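Local coordinates for protein RNA-dependent RNA polymerase (Taggert virus, PDB 6DX3) that probably removes ubiquitin from host proteins through its viral OTU-type cysteine protease domain, at residues H43-G48 with I142-R147; Q34-N39 with R148-Y153; Y17-D22 with D128-Y133; Y117-D122 with D136-S141. One frame throughout, in Å; residues are numbered along the deposited sequence.

How the contacts relate
All four contacts reach the one mixed sheet, whose strands run in the order 17-24, 126-133, 116-121, 142-147, 150-156 across its middle. Contact 3 joins the first two of these, contact 4 holds a loop against 116-121, contact 1 lays helix 40-49 on 142-147, and contact 2 ties the loop before that helix to 150-156. The centres of contacts 3 and 4 are about 8 Å apart, those of contacts 1 and 4 about 9 Å, and those of contacts 2 and 3 about 19 Å. Along the chain 17-22, 34-39 and 43-48 come early, the rest late; contacts 1 to 3 join distant sequence into one compact domain, and contact 4 is local.

Contact 1: H43-G48 with I142-R147; sequences HSLACG and INIMHR
S44, L45 and G48 of helix 40-49 meet I142 and I144 of strand 142-147 in an almost wholly apolar helix-on-sheet contact, in the core of the OTU domain. The short segments run nearly antiparallel, at 152° between their N-to-C directions, and their axes come within 8.3 Å. On the strand the two isoleucines both point at the helix, whereas N143 between them points the other way. I144 has CG1 in the slot between its backbone N and carbonyl carbon (chi1 64°), which leaves the branch methyl CG2 to do the touching: I144 CG2 lies 4.0 Å from S44 CB and 4.4 Å from L45 CD2. That same leucine methyl also meets the branch methyl of the other isoleucine, L45 CD2 to I142 CG2 being 4.3 Å, and so bridges the two strand residues. I142 CG1 reaches past it to the helix backbone, 4.0 Å from G48 O. Where the helix residue has no side chain, the chains draw closest, with the CA atoms of G48 and I142 5.5 Å apart. I61 of helix 57-72 touches L45, and I118 and Y151 of the flanking strands touch I144. The polar end of S44 is spent within its own helix, OG bonding to L41 O and C40 O. No hydrogen bond crosses the interface, so helix and strand are held by packing of aliphatic groups and the exclusion of water.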
# COMPACT_ATOMS: atom_id res chain seq x y z
N HIS A 43 1.36 -5.10 -7.70
CA HIS A 43 1.95 -6.41 -7.43
C HIS A 43 2.01 -6.69 -5.93
O HIS A 43 1.58 -7.75 -5.47
CB HIS A 43 3.35 -6.50 -8.03
CG HIS A 43 3.39 -6.70 -9.51
ND1 HIS A 43 2.94 -7.86 -10.11
CD2 HIS A 43 3.83 -5.91 -10.51
CE1 HIS A 43 3.11 -7.76 -11.42
NE2 HIS A 43 3.64 -6.59 -11.69
N SER A 44 2.54 -5.73 -5.17
CA SER A 44 2.72 -5.93 -3.73
C SER A 44 1.40 -5.99 -2.99
O SER A 44 1.27 -6.74 -2.01
CB SER A 44 3.61 -4.83 -3.16
OG SER A 44 3.17 -3.56 -3.60
N LEU A 45 0.40 -5.22 -3.44
CA LEU A 45 -0.93 -5.34 -2.86
C LEU A 45 -1.57 -6.69 -3.21
O LEU A 45 -2.26 -7.29 -2.37
CB LEU A 45 -1.82 -4.19 -3.33
CG LEU A 45 -1.47 -2.82 -2.75
CD1 LEU A 45 -2.37 -1.74 -3.34
CD2 LEU A 45 -1.58 -2.84 -1.23
N ALA A 46 -1.35 -7.18 -4.43
CA ALA A 46 -1.84 -8.50 -4.78
C ALA A 46 -1.13 -9.59 -3.98
O ALA A 46 -1.74 -10.62 -3.66
CB ALA A 46 -1.67 -8.77 -6.28
N CYS A 47 0.14 -9.36 -3.64
CA CYS A 47 0.88 -10.33 -2.85
C CYS A 47 0.27 -10.50 -1.46
O CYS A 47 0.34 -11.59 -0.88
CB CYS A 47 2.35 -9.91 -2.74
SG CYS A 47 3.45 -11.16 -2.06
N GLY A 48 -0.32 -9.44 -0.92
CA GLY A 48 -0.98 -9.53 0.37
C GLY A 48 -2.40 -10.05 0.34
O GLY A 48 -2.93 -10.42 1.39
N ILE A 142 -1.96 -5.88 5.60
CA ILE A 142 -1.00 -5.92 4.51
C ILE A 142 0.11 -4.92 4.80
O ILE A 142 -0.15 -3.74 5.08
CB ILE A 142 -1.68 -5.60 3.17
CG1 ILE A 142 -2.70 -6.70 2.82
CG2 ILE A 142 -0.64 -5.44 2.07
CD1 ILE A 142 -3.63 -6.32 1.69
N ASN A 143 1.35 -5.38 4.75
CA ASN A 143 2.52 -4.53 4.93
C ASN A 143 3.29 -4.47 3.61
O ASN A 143 3.59 -5.51 3.02
CB ASN A 143 3.41 -5.04 6.05
CG ASN A 143 2.72 -5.03 7.40
OD1 ASN A 143 2.83 -4.06 8.16
ND2 ASN A 143 1.99 -6.10 7.71
N ILE A 144 3.58 -3.25 3.16
CA ILE A 144 4.38 -3.04 1.96
C ILE A 144 5.48 -2.03 2.28
O ILE A 144 5.40 -1.27 3.25
CB ILE A 144 3.54 -2.55 0.75
CG1 ILE A 144 2.93 -1.18 1.03
CG2 ILE A 144 2.45 -3.55 0.41
CD1 ILE A 144 2.13 -0.65 -0.14
N MET A 145 6.52 -2.05 1.45
CA MET A 145 7.73 -1.25 1.67
C MET A 145 7.88 -0.26 0.53
O MET A 145 7.98 -0.65 -0.63
CB MET A 145 8.96 -2.15 1.77
CG MET A 145 10.21 -1.47 2.32
SD MET A 145 11.55 -2.66 2.59
CE MET A 145 12.99 -1.60 2.49
N HIS A 146 7.90 1.03 0.87
CA HIS A 146 8.04 2.10 -0.12
C HIS A 146 9.51 2.43 -0.30
O HIS A 146 10.16 2.93 0.63
CB HIS A 146 7.25 3.33 0.33
CG HIS A 146 7.00 4.33 -0.75
ND1 HIS A 146 6.53 5.60 -0.50
CD2 HIS A 146 7.14 4.24 -2.10
CE1 HIS A 146 6.39 6.25 -1.64
NE2 HIS A 146 6.76 5.45 -2.62
N ARG A 147 10.05 2.16 -1.49
CA ARG A 147 11.47 2.28 -1.78
C ARG A 147 11.64 3.23 -2.96
O ARG A 147 11.61 2.78 -4.12
CB ARG A 147 12.09 0.92 -2.05
CG ARG A 147 11.48 -0.19 -1.21
CD ARG A 147 12.17 -1.53 -1.46
NE ARG A 147 13.50 -1.59 -0.87
CZ ARG A 147 14.25 -2.69 -0.84
NH1 ARG A 147 13.80 -3.82 -1.37
NH2 ARG A 147 15.46 -2.67 -0.29

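Contact 2: Q34-N39 with R148-Y153; sequences QPMDGN and RNHYDY
Q34 runs alongside Y153, and its side chain can be followed atom by atom along strand 150-156. Q34 CB sits 3.7 Å from Y151 O and 3.8 Å from D152 OD1. Q34 CG passes Y153 N at 4.0 Å, and the bend at chi2 (-55°) then curls the amide round until Q34 NE2 lies 3.9 Å from Y153 CB, the amide standing almost perpendicular to the tyrosine ring. The tip is held by others: NE2 bonds to V32 O, and OE1 accepts from Q53 NE2. The backbone of the same residue makes the hydrogen bond across the contact, Q34 N to D152 OD1 at 2.8 Å and nearly straight (170°). It reaches the oxygen on the anti side. From the opposite face of the carboxylate, H150 NE2 bonds to D152 OD1 at 2.6 Å; the donor is 51° out of the carboxylate plane, while the oxygen lies near the imidazole plane. Two donors thus grip one oxygen, while R147 forms a salt bridge with D152 OD2, so that the carboxylate is fixed and in turn orients the imidazole. The ring edge faces the loop, with H150 CE1 3.3 Å from Q34 O, and M36 CG approaches H150 CE1 obliquely. Behind the loop lies helix 40-49, whose H43 touches Q34 and D37 and whose L41 touches Y151; strand 150-156 is flanked in the sheet by 142-147 and 29-32.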
# COMPACT_ATOMS: atom_id res chain seq x y z
N GLN A 34 9.02 -7.67 -5.55
CA GLN A 34 8.05 -7.56 -6.62
C GLN A 34 8.73 -7.08 -7.90
O GLN A 34 9.79 -6.44 -7.85
CB GLN A 34 6.93 -6.59 -6.23
CG GLN A 34 6.17 -7.03 -4.98
CD GLN A 34 5.61 -8.43 -5.12
OE1 GLN A 34 4.94 -8.75 -6.10
NE2 GLN A 34 5.89 -9.28 -4.14
N PRO A 35 8.16 -7.38 -9.07
CA PRO A 35 8.79 -6.98 -10.33
C PRO A 35 9.07 -5.48 -10.37
O PRO A 35 8.29 -4.67 -9.88
CB PRO A 35 7.76 -7.39 -11.39
CG PRO A 35 7.05 -8.54 -10.77
CD PRO A 35 6.98 -8.24 -9.30
N MET A 36 10.22 -5.12 -10.94
CA MET A 36 10.69 -3.73 -10.95
C MET A 36 10.15 -2.98 -12.16
O MET A 36 10.89 -2.48 -13.01
CB MET A 36 12.21 -3.70 -10.90
CG MET A 36 12.81 -3.80 -9.50
SD MET A 36 14.58 -4.18 -9.52
CE MET A 36 14.54 -5.96 -9.66
N ASP A 37 8.82 -2.91 -12.24
CA ASP A 37 8.13 -2.10 -13.23
C ASP A 37 7.24 -1.08 -12.53
O ASP A 37 7.23 -0.97 -11.30
CB ASP A 37 7.31 -2.99 -14.18
CG ASP A 37 6.39 -3.96 -13.45
OD1 ASP A 37 6.00 -3.68 -12.30
OD2 ASP A 37 6.07 -5.01 -14.04
N GLY A 38 6.50 -0.32 -13.33
CA GLY A 38 5.57 0.66 -12.79
C GLY A 38 4.33 0.09 -12.14
O GLY A 38 3.51 0.87 -11.63
N ASN A 39 4.15 -1.23 -12.15
CA ASN A 39 3.00 -1.87 -11.53
C ASN A 39 3.30 -2.40 -10.13
O ASN A 39 2.46 -3.08 -9.54
CB ASN A 39 2.49 -3.01 -12.42
CG ASN A 39 2.13 -2.55 -13.82
OD1 ASN A 39 1.45 -1.54 -14.01
ND2 ASN A 39 2.58 -3.30 -14.82
N ARG A 148 11.75 4.51 -2.69
CA ARG A 148 11.75 5.54 -3.69
C ARG A 148 10.44 5.35 -4.41
O ARG A 148 9.43 5.46 -3.85
CB ARG A 148 12.99 5.58 -4.60
CG ARG A 148 14.32 5.63 -3.86
CD ARG A 148 14.60 6.89 -3.05
NE ARG A 148 15.07 7.96 -3.90
CZ ARG A 148 16.34 8.24 -4.14
NH1 ARG A 148 17.32 7.55 -3.57
NH2 ARG A 148 16.61 9.21 -4.96
N ASN A 149 10.44 5.07 -5.67
CA ASN A 149 9.18 4.86 -6.37
C ASN A 149 8.76 3.39 -6.40
O ASN A 149 7.62 3.11 -6.78
CB ASN A 149 9.30 5.40 -7.80
CG ASN A 149 9.48 6.91 -7.83
OD1 ASN A 149 9.01 7.62 -6.95
ND2 ASN A 149 10.19 7.39 -8.85
N HIS A 150 9.62 2.47 -6.00
CA HIS A 150 9.33 1.04 -6.01
C HIS A 150 8.61 0.61 -4.74
O HIS A 150 8.79 1.20 -3.67
CB HIS A 150 10.63 0.23 -6.17
CG HIS A 150 10.42 -1.25 -6.22
ND1 HIS A 150 10.06 -1.91 -7.37
CD2 HIS A 150 10.55 -2.20 -5.26
CE1 HIS A 150 9.97 -3.21 -7.13
NE2 HIS A 150 10.26 -3.41 -5.85
N TYR A 151 7.80 -0.45 -4.86
CA TYR A 151 7.08 -1.03 -3.73
C TYR A 151 7.36 -2.53 -3.68
O TYR A 151 7.29 -3.21 -4.71
CB TYR A 151 5.56 -0.80 -3.85
CG TYR A 151 5.08 0.58 -3.47
CD1 TYR A 151 4.83 0.90 -2.14
CD2 TYR A 151 4.85 1.54 -4.44
CE1 TYR A 151 4.38 2.16 -1.78
CE2 TYR A 151 4.39 2.80 -4.09
CZ TYR A 151 4.16 3.10 -2.76
OH TYR A 151 3.72 4.36 -2.41
N ASP A 152 7.67 -3.03 -2.49
CA ASP A 152 7.79 -4.46 -2.26
C ASP A 152 6.82 -4.88 -1.17
O ASP A 152 6.34 -4.05 -0.39
CB ASP A 152 9.22 -4.86 -1.86
CG ASP A 152 10.19 -4.86 -3.04
OD1 ASP A 152 9.83 -5.37 -4.12
OD2 ASP A 152 11.31 -4.33 -2.88
N TYR A 153 6.53 -6.18 -1.13
CA TYR A 153 5.69 -6.74 -0.08
C TYR A 153 6.54 -7.14 1.11
O TYR A 153 7.68 -7.59 0.96
CB TYR A 153 4.92 -7.96 -0.60
CG TYR A 153 3.97 -8.55 0.42
CD1 TYR A 153 2.80 -7.88 0.77
CD2 TYR A 153 4.23 -9.76 1.05
CE1 TYR A 153 1.92 -8.40 1.70
CE2 TYR A 153 3.36 -10.29 1.98
CZ TYR A 153 2.20 -9.60 2.30
OH TYR A 153 1.32 -10.11 3.23

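Contact 3: Y17-D22 with D128-Y133; sequences YYSPVD and DYVVRY
V130 N bonds to S19 O at 2.8 Å, and S19 N returns a bond to V130 O at 2.9 Å. The Y17-R132 pair repeats this two-way exchange, so strands 17-24 and 126-133 run antiparallel, with Y18-V131 and P20-Y129 as the non-hydrogen-bonded pairs between and beyond. The last bond, V21 N to D128 O at 3.1 Å, comes where the chain turns its corner at D128. On the face carrying Y17, S19 and R132, the arginine bends at chi3 (76°) and brings NH2 over the centre of the tyrosine ring. R132 CZ lies 4.0 Å from the Y17 ring centroid, a cation-pi contact with the guanidinium tilted 61° to the ring. W9 adds a second cation-pi contact, while R132 NE bonds to G134 O. Farther along, V130 CG1 meets V21 CG1 at 3.7 Å. The Y18 and Y129 rings occupy the other face; they are slid apart, touching through Y18 CE1 and Y129 CD1 at 3.5 Å. Backbone bonds therefore set the register, and the buried arginine, whose charge the aromatic rings and a long, weak ion pair with E135 probably help to stabilise, fastens one face of the pair.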
# COMPACT_ATOMS: atom_id res chain seq x y z
N TYR A 17 -3.39 7.11 9.38
CA TYR A 17 -2.49 7.22 10.52
C TYR A 17 -1.05 7.37 10.06
O TYR A 17 -0.67 6.87 9.00
CB TYR A 17 -2.62 5.99 11.43
CG TYR A 17 -3.96 5.87 12.10
CD1 TYR A 17 -5.01 5.19 11.50
CD2 TYR A 17 -4.18 6.45 13.35
CE1 TYR A 17 -6.24 5.08 12.11
CE2 TYR A 17 -5.41 6.35 13.97
CZ TYR A 17 -6.44 5.66 13.35
OH TYR A 17 -7.66 5.56 13.97
N TYR A 18 -0.26 8.08 10.86
CA TYR A 18 1.15 8.32 10.60
C TYR A 18 1.93 8.09 11.88
O TYR A 18 1.49 8.48 12.96
CB TYR A 18 1.39 9.75 10.08
CG TYR A 18 2.85 10.16 10.00
CD1 TYR A 18 3.56 10.04 8.81
CD2 TYR A 18 3.51 10.70 11.10
CE1 TYR A 18 4.88 10.43 8.73
CE2 TYR A 18 4.84 11.08 11.03
CZ TYR A 18 5.52 10.95 9.83
OH TYR A 18 6.84 11.34 9.74
N SER A 19 3.11 7.48 11.75
CA SER A 19 3.95 7.24 12.91
C SER A 19 5.42 7.20 12.51
O SER A 19 5.77 6.50 11.54
CB SER A 19 3.58 5.92 13.59
OG SER A 19 4.58 5.53 14.51
N PRO A 20 6.29 7.94 13.19
CA PRO A 20 7.73 7.71 13.01
C PRO A 20 8.14 6.39 13.64
O PRO A 20 7.58 5.95 14.64
CB PRO A 20 8.37 8.90 13.73
CG PRO A 20 7.37 9.28 14.78
CD PRO A 20 6.02 9.01 14.16
N VAL A 21 9.12 5.74 13.00
CA VAL A 21 9.68 4.48 13.49
C VAL A 21 11.18 4.50 13.27
O VAL A 21 11.73 5.39 12.61
CB VAL A 21 9.06 3.24 12.81
CG1 VAL A 21 7.56 3.15 13.08
CG2 VAL A 21 9.34 3.25 11.32
N ASP A 22 11.85 3.49 13.83
CA ASP A 22 13.29 3.27 13.64
C ASP A 22 13.47 1.75 13.58
O ASP A 22 13.68 1.10 14.61
CB ASP A 22 14.13 3.89 14.75
CG ASP A 22 15.59 3.47 14.68
OD1 ASP A 22 16.34 4.09 13.89
OD2 ASP A 22 15.99 2.54 15.42
N ASP A 128 12.02 4.81 8.48
CA ASP A 128 11.96 5.91 9.44
C ASP A 128 10.55 6.43 9.70
O ASP A 128 10.37 7.21 10.63
CB ASP A 128 12.85 7.08 8.98
CG ASP A 128 12.40 7.68 7.66
OD1 ASP A 128 11.86 6.94 6.81
OD2 ASP A 128 12.59 8.90 7.47
N TYR A 129 9.56 6.03 8.90
CA TYR A 129 8.17 6.34 9.22
C TYR A 129 7.26 5.35 8.52
O TYR A 129 7.67 4.66 7.58
CB TYR A 129 7.81 7.79 8.85
CG TYR A 129 7.50 8.06 7.39
CD1 TYR A 129 6.24 7.80 6.86
CD2 TYR A 129 8.46 8.63 6.55
CE1 TYR A 129 5.95 8.06 5.53
CE2 TYR A 129 8.18 8.90 5.22
CZ TYR A 129 6.92 8.61 4.72
OH TYR A 129 6.63 8.86 3.40
N VAL A 130 6.02 5.28 8.99
CA VAL A 130 5.03 4.35 8.47
C VAL A 130 3.67 5.05 8.48
O VAL A 130 3.38 5.85 9.38
CB VAL A 130 5.00 3.04 9.29
CG1 VAL A 130 4.64 3.32 10.75
CG2 VAL A 130 4.04 2.03 8.68
N VAL A 131 2.85 4.77 7.47
CA VAL A 131 1.48 5.24 7.43
C VAL A 131 0.55 4.03 7.38
O VAL A 131 0.89 2.99 6.81
CB VAL A 131 1.20 6.20 6.25
CG1 VAL A 131 2.15 7.39 6.29
CG2 VAL A 131 1.31 5.47 4.93
N ARG A 132 -0.62 4.17 8.00
CA ARG A 132 -1.57 3.08 8.11
C ARG A 132 -2.92 3.53 7.58
O ARG A 132 -3.49 4.51 8.08
CB ARG A 132 -1.70 2.59 9.56
CG ARG A 132 -2.60 1.37 9.71
CD ARG A 132 -2.77 0.97 11.16
NE ARG A 132 -3.67 1.87 11.87
CZ ARG A 132 -3.66 2.05 13.18
NH1 ARG A 132 -2.78 1.40 13.93
NH2 ARG A 132 -4.51 2.89 13.74
N TYR A 133 -3.43 2.82 6.58
CA TYR A 133 -4.80 2.98 6.10
C TYR A 133 -5.61 1.85 6.72
O TYR A 133 -5.59 0.72 6.24
CB TYR A 133 -4.85 2.95 4.58
CG TYR A 133 -4.15 4.13 3.93
CD1 TYR A 133 -4.84 5.31 3.68
CD2 TYR A 133 -2.82 4.05 3.56
CE1 TYR A 133 -4.21 6.39 3.09
CE2 TYR A 133 -2.18 5.13 2.97
CZ TYR A 133 -2.88 6.29 2.74
OH TYR A 133 -2.25 7.37 2.15

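Contact 4: Y117-D122 with D136-S141; sequences YIWHED and DPMLES
Y117 and S141 have their CA atoms 7.1 Å apart, the closest CA pair between the two segments, so strand 116-121 and the loop 136-141 meet through side chains from both and one loop carbonyl. The Y117 ring pushes into the curve of the loop and is held on several sides. Its hydroxyl donates to the backbone, Y117 OH to D136 O at 2.7 Å, with the donor lying in the carbonyl plane and the C=O...O angle 149°. Over one ring face comes M138: its CA makes an off-centre CH-pi contact, 4.1 Å from the Y117 ring centroid, and M138 CB lies 3.9 Å from Y117 CE1. S141 comes to the ring edge instead, its OG 3.5 Å from Y117 CE2, and that oxygen is itself fixed by a bond to P137 O of 2.6 Å, from above the carbonyl plane. The loop is therefore pinned to itself where it cups the tyrosine. With CG anti to its backbone N (chi1 -180°), the M138 chain passes over the rim of the Y117 face and carries the sulfur on: M138 SD is 3.6 Å from W119 CZ2, an oblique Met-aromatic contact. N143 joins both partners, taking W119 NE1 on its OD1 and giving its ND2 to M138 O; R132 of the adjacent strand also touches Y117. Fastened by Y117 and W119, the loop crosses the start of 116-121 to join its two neighbours, 126-133 and 142-147, which run antiparallel to each other in the mixed sheet of this OTU-family domain.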
# COMPACT_ATOMS: atom_id res chain seq x y z
N TYR A 117 -0.31 -1.22 5.83
CA TYR A 117 0.81 -0.44 6.34
C TYR A 117 1.77 -0.18 5.19
O TYR A 117 2.10 -1.10 4.44
CB TYR A 117 1.55 -1.18 7.46
CG TYR A 117 0.80 -1.33 8.77
CD1 TYR A 117 1.38 -0.92 9.97
CD2 TYR A 117 -0.47 -1.89 8.82
CE1 TYR A 117 0.71 -1.06 11.17
CE2 TYR A 117 -1.15 -2.03 10.01
CZ TYR A 117 -0.55 -1.61 11.19
OH TYR A 117 -1.21 -1.75 12.38
N ILE A 118 2.21 1.07 5.06
CA ILE A 118 3.20 1.45 4.06
C ILE A 118 4.44 1.92 4.80
O ILE A 118 4.45 3.01 5.40
CB ILE A 118 2.69 2.54 3.11
CG1 ILE A 118 1.31 2.18 2.56
CG2 ILE A 118 3.67 2.75 1.96
CD1 ILE A 118 0.75 3.22 1.60
N TRP A 119 5.50 1.11 4.77
CA TRP A 119 6.74 1.42 5.45
C TRP A 119 7.69 2.13 4.49
O TRP A 119 7.96 1.63 3.40
CB TRP A 119 7.39 0.15 6.00
CG TRP A 119 6.48 -0.65 6.88
CD1 TRP A 119 5.46 -1.47 6.48
CD2 TRP A 119 6.50 -0.72 8.31
NE1 TRP A 119 4.85 -2.04 7.57
CE2 TRP A 119 5.47 -1.60 8.71
CE3 TRP A 119 7.28 -0.12 9.30
CZ2 TRP A 119 5.20 -1.89 10.04
CZ3 TRP A 119 7.02 -0.41 10.63
CH2 TRP A 119 5.99 -1.28 10.99
N HIS A 120 8.18 3.30 4.89
CA HIS A 120 9.03 4.11 4.03
C HIS A 120 10.49 3.82 4.32
O HIS A 120 10.97 4.05 5.44
CB HIS A 120 8.75 5.60 4.22
CG HIS A 120 9.77 6.48 3.57
ND1 HIS A 120 10.82 7.03 4.27
CD2 HIS A 120 9.91 6.89 2.29
CE1 HIS A 120 11.56 7.75 3.45
NE2 HIS A 120 11.03 7.68 2.24
N GLU A 121 11.21 3.33 3.31
CA GLU A 121 12.63 3.08 3.42
C GLU A 121 13.41 4.37 3.23
O GLU A 121 13.25 5.06 2.21
CB GLU A 121 13.07 2.04 2.38
CG GLU A 121 14.54 1.69 2.42
CD GLU A 121 14.95 0.81 1.25
OE1 GLU A 121 14.45 1.05 0.14
OE2 GLU A 121 15.75 -0.13 1.45
N ASP A 122 14.26 4.70 4.20
CA ASP A 122 15.15 5.85 4.07
C ASP A 122 16.58 5.46 3.75
O ASP A 122 17.25 6.14 2.96
CB ASP A 122 15.11 6.70 5.35
CG ASP A 122 15.68 5.97 6.54
OD1 ASP A 122 15.35 4.77 6.70
OD2 ASP A 122 16.45 6.58 7.32
N ASP A 136 -6.41 -2.19 11.79
CA ASP A 136 -6.05 -3.53 12.24
C ASP A 136 -4.60 -3.57 12.71
O ASP A 136 -3.76 -2.77 12.28
CB ASP A 136 -6.25 -4.54 11.12
CG ASP A 136 -7.71 -4.81 10.84
OD1 ASP A 136 -8.54 -4.62 11.76
OD2 ASP A 136 -8.04 -5.21 9.70
N PRO A 137 -4.27 -4.49 13.62
CA PRO A 137 -2.88 -4.67 14.02
C PRO A 137 -1.99 -5.02 12.84
O PRO A 137 -2.46 -5.43 11.77
CB PRO A 137 -2.94 -5.83 15.03
CG PRO A 137 -4.33 -5.76 15.58
CD PRO A 137 -5.20 -5.29 14.45
N MET A 138 -0.68 -4.86 13.05
CA MET A 138 0.28 -5.03 11.97
C MET A 138 0.27 -6.45 11.42
O MET A 138 0.35 -6.66 10.20
CB MET A 138 1.68 -4.66 12.47
CG MET A 138 2.78 -4.78 11.44
SD MET A 138 4.40 -4.60 12.22
CE MET A 138 4.45 -6.06 13.26
N LEU A 139 0.16 -7.45 12.30
CA LEU A 139 0.28 -8.85 11.89
C LEU A 139 -0.94 -9.37 11.14
O LEU A 139 -0.86 -10.43 10.53
CB LEU A 139 0.55 -9.72 13.11
CG LEU A 139 1.90 -9.48 13.79
CD1 LEU A 139 2.05 -10.35 15.04
CD2 LEU A 139 3.05 -9.74 12.82
N GLU A 140 -2.07 -8.66 11.19
CA GLU A 140 -3.26 -9.06 10.45
C GLU A 140 -3.61 -8.07 9.34
O GLU A 140 -4.76 -8.00 8.91
CB GLU A 140 -4.45 -9.23 11.39
CG GLU A 140 -4.43 -8.32 12.59
CD GLU A 140 -5.36 -8.78 13.69
OE1 GLU A 140 -6.58 -8.55 13.57
OE2 GLU A 140 -4.88 -9.39 14.66
N SER A 141 -2.63 -7.30 8.88
CA SER A 141 -2.79 -6.32 7.82
C SER A 141 -1.80 -6.60 6.70
O SER A 141 -0.90 -7.45 6.83
CB SER A 141 -2.60 -4.89 8.35
OG SER A 141 -3.44 -4.64 9.46